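Local coordinates for putative cytoplasmic protein (Salmonella enterica subsp. enterica serovar Typhimurium, PDB 4IQN) that is of unknown function, a putative cytoplasmic protein of the DUF5066 family, at residues A[15-27]-A[58-70]. Numbering follows the deposited sequence.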
loop_
_atom_site.group_PDB
_atom_site.type_symbol
_atom_site.label_atom_id
_atom_site.label_comp_id
_atom_site.label_asym_id
_atom_site.label_seq_id
_atom_site.Cartn_x
_atom_site.Cartn_y
_atom_site.Cartn_z
ATOM N N VAL A 15 -15.055 -9.901 -2.306
ATOM C CA VAL A 15 -14.284 -9.998 -1.069
ATOM C C VAL A 15 -15.108 -10.739 -0.009
ATOM O O VAL A 15 -14.587 -11.658 0.633
ATOM C CB VAL A 15 -13.783 -8.628 -0.583
ATOM C CG1 VAL A 15 -13.215 -8.732 0.832
ATOM C CG2 VAL A 15 -12.716 -8.090 -1.524
ATOM N N LYS A 16 -16.390 -10.380 0.129
ATOM C CA LYS A 16 -17.335 -11.119 1.003
ATOM C C LYS A 16 -17.364 -12.601 0.664
ATOM O O LYS A 16 -17.524 -13.445 1.536
ATOM C CB LYS A 16 -18.767 -10.598 0.871
ATOM C CG LYS A 16 -19.026 -9.291 1.578
ATOM C CD LYS A 16 -20.467 -8.870 1.400
ATOM C CE LYS A 16 -20.664 -7.508 2.024
ATOM N NZ LYS A 16 -22.000 -7.004 1.695
ATOM N N LYS A 17 -17.233 -12.902 -0.614
ATOM C CA LYS A 17 -17.312 -14.262 -1.086
ATOM C C LYS A 17 -16.118 -15.113 -0.698
ATOM O O LYS A 17 -16.305 -16.257 -0.360
ATOM C CB LYS A 17 -17.525 -14.299 -2.597
ATOM C CG LYS A 17 -17.681 -15.698 -3.147
ATOM C CD LYS A 17 -18.142 -15.672 -4.594
ATOM C CE LYS A 17 -18.277 -17.092 -5.129
ATOM N NZ LYS A 17 -19.521 -17.237 -5.921
ATOM N N VAL A 18 -14.911 -14.565 -0.730
ATOM C CA VAL A 18 -13.693 -15.346 -0.430
ATOM C C VAL A 18 -13.202 -15.245 1.026
ATOM O O VAL A 18 -12.322 -16.004 1.434
ATOM C CB VAL A 18 -12.500 -14.941 -1.347
ATOM C CG1 VAL A 18 -12.834 -15.125 -2.825
ATOM C CG2 VAL A 18 -12.051 -13.511 -1.078
ATOM N N ASN A 19 -13.742 -14.306 1.792
ATOM C CA ASN A 19 -13.204 -13.970 3.106
ATOM C C ASN A 19 -13.093 -15.209 3.994
ATOM O O ASN A 19 -14.059 -15.915 4.217
ATOM C CB ASN A 19 -14.082 -12.929 3.768
ATOM C CG ASN A 19 -13.505 -12.374 5.068
ATOM O OD1 ASN A 19 -12.380 -12.649 5.475
ATOM N ND2 ASN A 19 -14.296 -11.546 5.702
ATOM N N ARG A 20 -11.897 -15.449 4.501
ATOM C CA ARG A 20 -11.617 -16.610 5.318
ATOM C C ARG A 20 -11.729 -16.282 6.812
ATOM O O ARG A 20 -11.633 -17.175 7.657
ATOM C CB ARG A 20 -10.232 -17.146 4.969
ATOM C CG ARG A 20 -10.125 -17.751 3.565
ATOM C CD ARG A 20 -10.772 -19.101 3.516
ATOM N NE ARG A 20 -10.228 -19.952 4.566
ATOM C CZ ARG A 20 -9.186 -20.769 4.434
ATOM N NH1 ARG A 20 -8.548 -20.882 3.275
ATOM N NH2 ARG A 20 -8.783 -21.484 5.484
ATOM N N ASN A 21 -11.939 -15.010 7.131
ATOM C CA ASN A 21 -12.093 -14.584 8.512
ATOM C C ASN A 21 -13.457 -14.956 9.023
ATOM O O ASN A 21 -14.467 -14.500 8.505
ATOM C CB ASN A 21 -11.959 -13.067 8.645
ATOM C CG ASN A 21 -12.163 -12.603 10.059
ATOM O OD1 ASN A 21 -11.907 -13.335 11.012
ATOM N ND2 ASN A 21 -12.613 -11.388 10.209
ATOM N N LYS A 22 -13.461 -15.767 10.070
ATOM C CA LYS A 22 -14.681 -16.301 10.648
ATOM C C LYS A 22 -15.343 -15.292 11.606
ATOM O O LYS A 22 -16.481 -15.496 12.018
ATOM C CB LYS A 22 -14.375 -17.604 11.409
ATOM C CG LYS A 22 -13.620 -18.671 10.628
ATOM C CD LYS A 22 -14.443 -19.256 9.479
ATOM C CE LYS A 22 -13.941 -20.641 9.090
ATOM N NZ LYS A 22 -13.851 -21.518 10.285
ATOM N N VAL A 23 -14.635 -14.216 11.970
ATOM C CA VAL A 23 -15.224 -13.190 12.864
ATOM C C VAL A 23 -15.175 -11.797 12.232
ATOM O O VAL A 23 -14.318 -10.955 12.605
ATOM C CB VAL A 23 -14.568 -13.154 14.263
ATOM C CG1 VAL A 23 -15.435 -12.317 15.192
ATOM C CG2 VAL A 23 -14.468 -14.546 14.878
ATOM N N PRO A 24 -16.088 -11.536 11.276
ATOM C CA PRO A 24 -16.007 -10.268 10.553
ATOM C C PRO A 24 -16.240 -9.112 11.497
ATOM O O PRO A 24 -17.125 -9.185 12.326
ATOM C CB PRO A 24 -17.115 -10.376 9.481
ATOM C CG PRO A 24 -18.022 -11.448 9.948
ATOM C CD PRO A 24 -17.188 -12.387 10.774
ATOM N N THR A 25 -15.443 -8.062 11.375
ATOM C CA THR A 25 -15.515 -6.920 12.298
ATOM C C THR A 25 -15.536 -5.601 11.522
ATOM O O THR A 25 -14.509 -4.948 11.343
ATOM C CB THR A 25 -14.330 -6.935 13.300
ATOM O OG1 THR A 25 -13.060 -7.010 12.592
ATOM C CG2 THR A 25 -14.446 -8.128 14.213
ATOM N N PRO A 26 -16.706 -5.205 11.035
ATOM C CA PRO A 26 -16.748 -3.933 10.320
ATOM C C PRO A 26 -16.513 -2.773 11.241
ATOM O O PRO A 26 -16.899 -2.843 12.425
ATOM C CB PRO A 26 -18.193 -3.867 9.809
ATOM C CG PRO A 26 -18.944 -4.707 10.741
ATOM C CD PRO A 26 -18.024 -5.840 11.080
HETATM N N MSE A 27 -15.896 -1.722 10.701
HETATM C CA MSE A 27 -15.872 -0.416 11.358
HETATM C C MSE A 27 -17.193 0.195 11.056
HETATM O O MSE A 27 -17.756 -0.069 9.991
HETATM C CB MSE A 27 -14.757 0.484 10.819
HETATM C CG MSE A 27 -13.462 0.046 11.448
HETATM SE SE MSE A 27 -11.950 1.249 11.105
HETATM C CE MSE A 27 -12.673 3.010 10.674
ATOM N N LEU A 58 -13.441 -1.504 2.289
ATOM C CA LEU A 58 -12.933 -2.686 2.993
ATOM C C LEU A 58 -13.129 -2.582 4.533
ATOM O O LEU A 58 -13.596 -3.513 5.173
ATOM C CB LEU A 58 -11.471 -2.953 2.632
ATOM C CG LEU A 58 -11.224 -3.277 1.152
ATOM C CD1 LEU A 58 -9.738 -3.194 0.863
ATOM C CD2 LEU A 58 -11.772 -4.644 0.735
ATOM N N LEU A 59 -12.777 -1.446 5.118
ATOM C CA LEU A 59 -12.940 -1.233 6.563
ATOM C C LEU A 59 -14.394 -1.292 7.000
ATOM O O LEU A 59 -14.713 -1.743 8.098
ATOM C CB LEU A 59 -12.352 0.100 6.970
ATOM C CG LEU A 59 -10.826 0.123 6.924
ATOM C CD1 LEU A 59 -10.398 1.572 6.992
ATOM C CD2 LEU A 59 -10.190 -0.723 8.014
ATOM N N ALA A 60 -15.273 -0.851 6.122
ATOM C CA ALA A 60 -16.697 -0.925 6.387
ATOM C C ALA A 60 -17.243 -2.354 6.364
ATOM O O ALA A 60 -18.341 -2.600 6.855
ATOM C CB ALA A 60 -17.470 -0.046 5.416
ATOM N N TYR A 61 -16.486 -3.296 5.801
ATOM C CA TYR A 61 -16.982 -4.652 5.666
ATOM C C TYR A 61 -16.379 -5.530 6.776
ATOM O O TYR A 61 -17.102 -6.165 7.556
ATOM C CB TYR A 61 -16.733 -5.213 4.245
ATOM C CG TYR A 61 -16.797 -6.717 4.250
ATOM C CD1 TYR A 61 -17.927 -7.364 4.724
ATOM C CD2 TYR A 61 -15.714 -7.486 3.854
ATOM C CE1 TYR A 61 -17.982 -8.738 4.807
ATOM C CE2 TYR A 61 -15.754 -8.868 3.936
ATOM C CZ TYR A 61 -16.904 -9.478 4.405
ATOM O OH TYR A 61 -16.979 -10.821 4.500
ATOM N N ASP A 62 -15.059 -5.525 6.886
ATOM C CA ASP A 62 -14.381 -6.363 7.847
ATOM C C ASP A 62 -12.942 -5.902 7.985
ATOM O O ASP A 62 -12.104 -6.152 7.102
ATOM C CB ASP A 62 -14.456 -7.814 7.370
ATOM C CG ASP A 62 -13.778 -8.793 8.306
ATOM O OD1 ASP A 62 -13.342 -8.407 9.435
ATOM O OD2 ASP A 62 -13.678 -9.985 7.892
ATOM N N ARG A 63 -12.635 -5.281 9.120
ATOM C CA ARG A 63 -11.297 -4.760 9.345
ATOM C C ARG A 63 -10.279 -5.888 9.490
ATOM O O ARG A 63 -9.066 -5.626 9.474
ATOM C CB ARG A 63 -11.272 -3.833 10.559
ATOM C CG ARG A 63 -11.115 -4.541 11.861
ATOM C CD ARG A 63 -11.335 -3.598 13.037
ATOM N NE ARG A 63 -12.734 -3.228 13.173
ATOM C CZ ARG A 63 -13.175 -2.403 14.114
ATOM N NH1 ARG A 63 -12.325 -1.878 14.983
ATOM N NH2 ARG A 63 -14.454 -2.109 14.195
ATOM N N ASP A 64 -10.777 -7.123 9.636
ATOM C CA ASP A 64 -9.944 -8.295 9.873
ATOM C C ASP A 64 -10.056 -9.333 8.727
ATOM O O ASP A 64 -9.758 -10.522 8.905
ATOM C CB ASP A 64 -10.336 -8.929 11.221
ATOM C CG ASP A 64 -9.962 -8.057 12.423
ATOM O OD1 ASP A 64 -8.893 -7.393 12.368
ATOM O OD2 ASP A 64 -10.721 -8.056 13.440
ATOM N N LEU A 65 -10.454 -8.880 7.548
ATOM C CA LEU A 65 -10.645 -9.782 6.405
ATOM C C LEU A 65 -9.371 -10.527 6.061
ATOM O O LEU A 65 -8.268 -10.046 6.305
ATOM C CB LEU A 65 -11.203 -9.025 5.199
ATOM C CG LEU A 65 -10.275 -8.049 4.518
ATOM C CD1 LEU A 65 -9.515 -8.749 3.384
ATOM C CD2 LEU A 65 -11.073 -6.890 3.950
ATOM N N LEU A 66 -9.568 -11.736 5.551
ATOM C CA LEU A 66 -8.519 -12.634 5.110
ATOM C C LEU A 66 -8.865 -13.030 3.679
ATOM O O LEU A 66 -9.987 -13.444 3.405
ATOM C CB LEU A 66 -8.471 -13.883 6.013
ATOM C CG LEU A 66 -7.982 -13.697 7.448
ATOM C CD1 LEU A 66 -8.113 -14.941 8.320
ATOM C CD2 LEU A 66 -6.524 -13.251 7.406
ATOM N N SER A 67 -7.906 -12.887 2.764
ATOM C CA SER A 67 -8.139 -13.195 1.382
ATOM C C SER A 67 -8.332 -14.686 1.168
ATOM O O SER A 67 -8.220 -15.483 2.106
ATOM C CB SER A 67 -6.953 -12.752 0.528
ATOM O OG SER A 67 -5.817 -13.552 0.798
ATOM N N ASN A 68 -8.625 -15.033 -0.086
ATOM C CA ASN A 68 -8.585 -16.420 -0.553
ATOM C C ASN A 68 -7.266 -17.151 -0.259
ATOM O O ASN A 68 -7.228 -18.384 -0.276
ATOM C CB ASN A 68 -8.923 -16.530 -2.054
ATOM C CG ASN A 68 -8.153 -15.536 -2.925
ATOM O OD1 ASN A 68 -8.220 -14.352 -2.695
ATOM N ND2 ASN A 68 -7.457 -16.020 -3.946
ATOM N N TYR A 69 -6.195 -16.403 -0.000
ATOM C CA TYR A 69 -4.923 -16.959 0.459
ATOM C C TYR A 69 -4.861 -17.227 1.968
ATOM O O TYR A 69 -3.842 -17.694 2.464
ATOM C CB TYR A 69 -3.781 -15.996 0.098
ATOM C CG TYR A 69 -3.393 -16.005 -1.354
ATOM C CD1 TYR A 69 -4.119 -15.268 -2.297
ATOM C CD2 TYR A 69 -2.278 -16.733 -1.795
ATOM C CE1 TYR A 69 -3.757 -15.266 -3.622
ATOM C CE2 TYR A 69 -1.911 -16.719 -3.124
ATOM C CZ TYR A 69 -2.657 -15.979 -4.019
ATOM O OH TYR A 69 -2.310 -15.948 -5.324
ATOM N N ASN A 70 -5.954 -16.960 2.672
ATOM C CA ASN A 70 -6.032 -17.048 4.116
ATOM C C ASN A 70 -4.994 -16.163 4.803
ATOM O O ASN A 70 -4.397 -16.569 5.791
ATOM C CB ASN A 70 -5.903 -18.498 4.572
ATOM C CG ASN A 70 -6.437 -18.715 5.945
ATOM O OD1 ASN A 70 -7.352 -18.008 6.400
ATOM N ND2 ASN A 70 -5.865 -19.692 6.644
HETATM O O HOH W 1 -9.295 -19.756 0.687
HETATM O O HOH W 2 -11.920 -10.456 14.102
HETATM O O HOH W 3 -19.632 -0.649 8.401
#
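Leaving helix 8-18, residues 19-27 run antiparallel to loop 58-70, joined by the backbone bonds Arg20 N to Leu66 O (3.0 Å), Arg63 N to Thr25 O and Met27 N to Leu59 O. Asn19 spans the join with both ends of its amide, which a chi1 of -172°, CG anti to the backbone N, carries over to loop 58-70. Asn19 OD1 takes Leu66 N on one face of its plane and Asn21 N on the other; Asn19 ND2 gives one hydrogen to Tyr61 OH and one to Asp62 OD2 (2.8 Å), both acceptors lying in the amide plane. Asp62 OD2 receives Asn19 ND2 on its anti lone pair and Asn21 ND2 on its syn lone pair (2.9 Å), while Asp62 OD1 takes Thr25 N and Asp64 N from opposite faces; four N-H donors would probably favour the charged carboxylate. Lys16 CG lies over one face of the Tyr61 ring, 3.7 Å from its centroid, a CH-pi contact. Arg63 brackets the Thr25 carbonyl oxygen with N and NE, and Arg63 NH2 reaches Pro26 O (3.1 Å). Thr25 OG1 donates to Asp64 OD2 (2.7 Å). Asx turns at Asn19, Asn21 and Asp62 shape the loops, and these side chains also bond across, a polar loop-to-loop junction starting at the C-terminal end of helix 8-18.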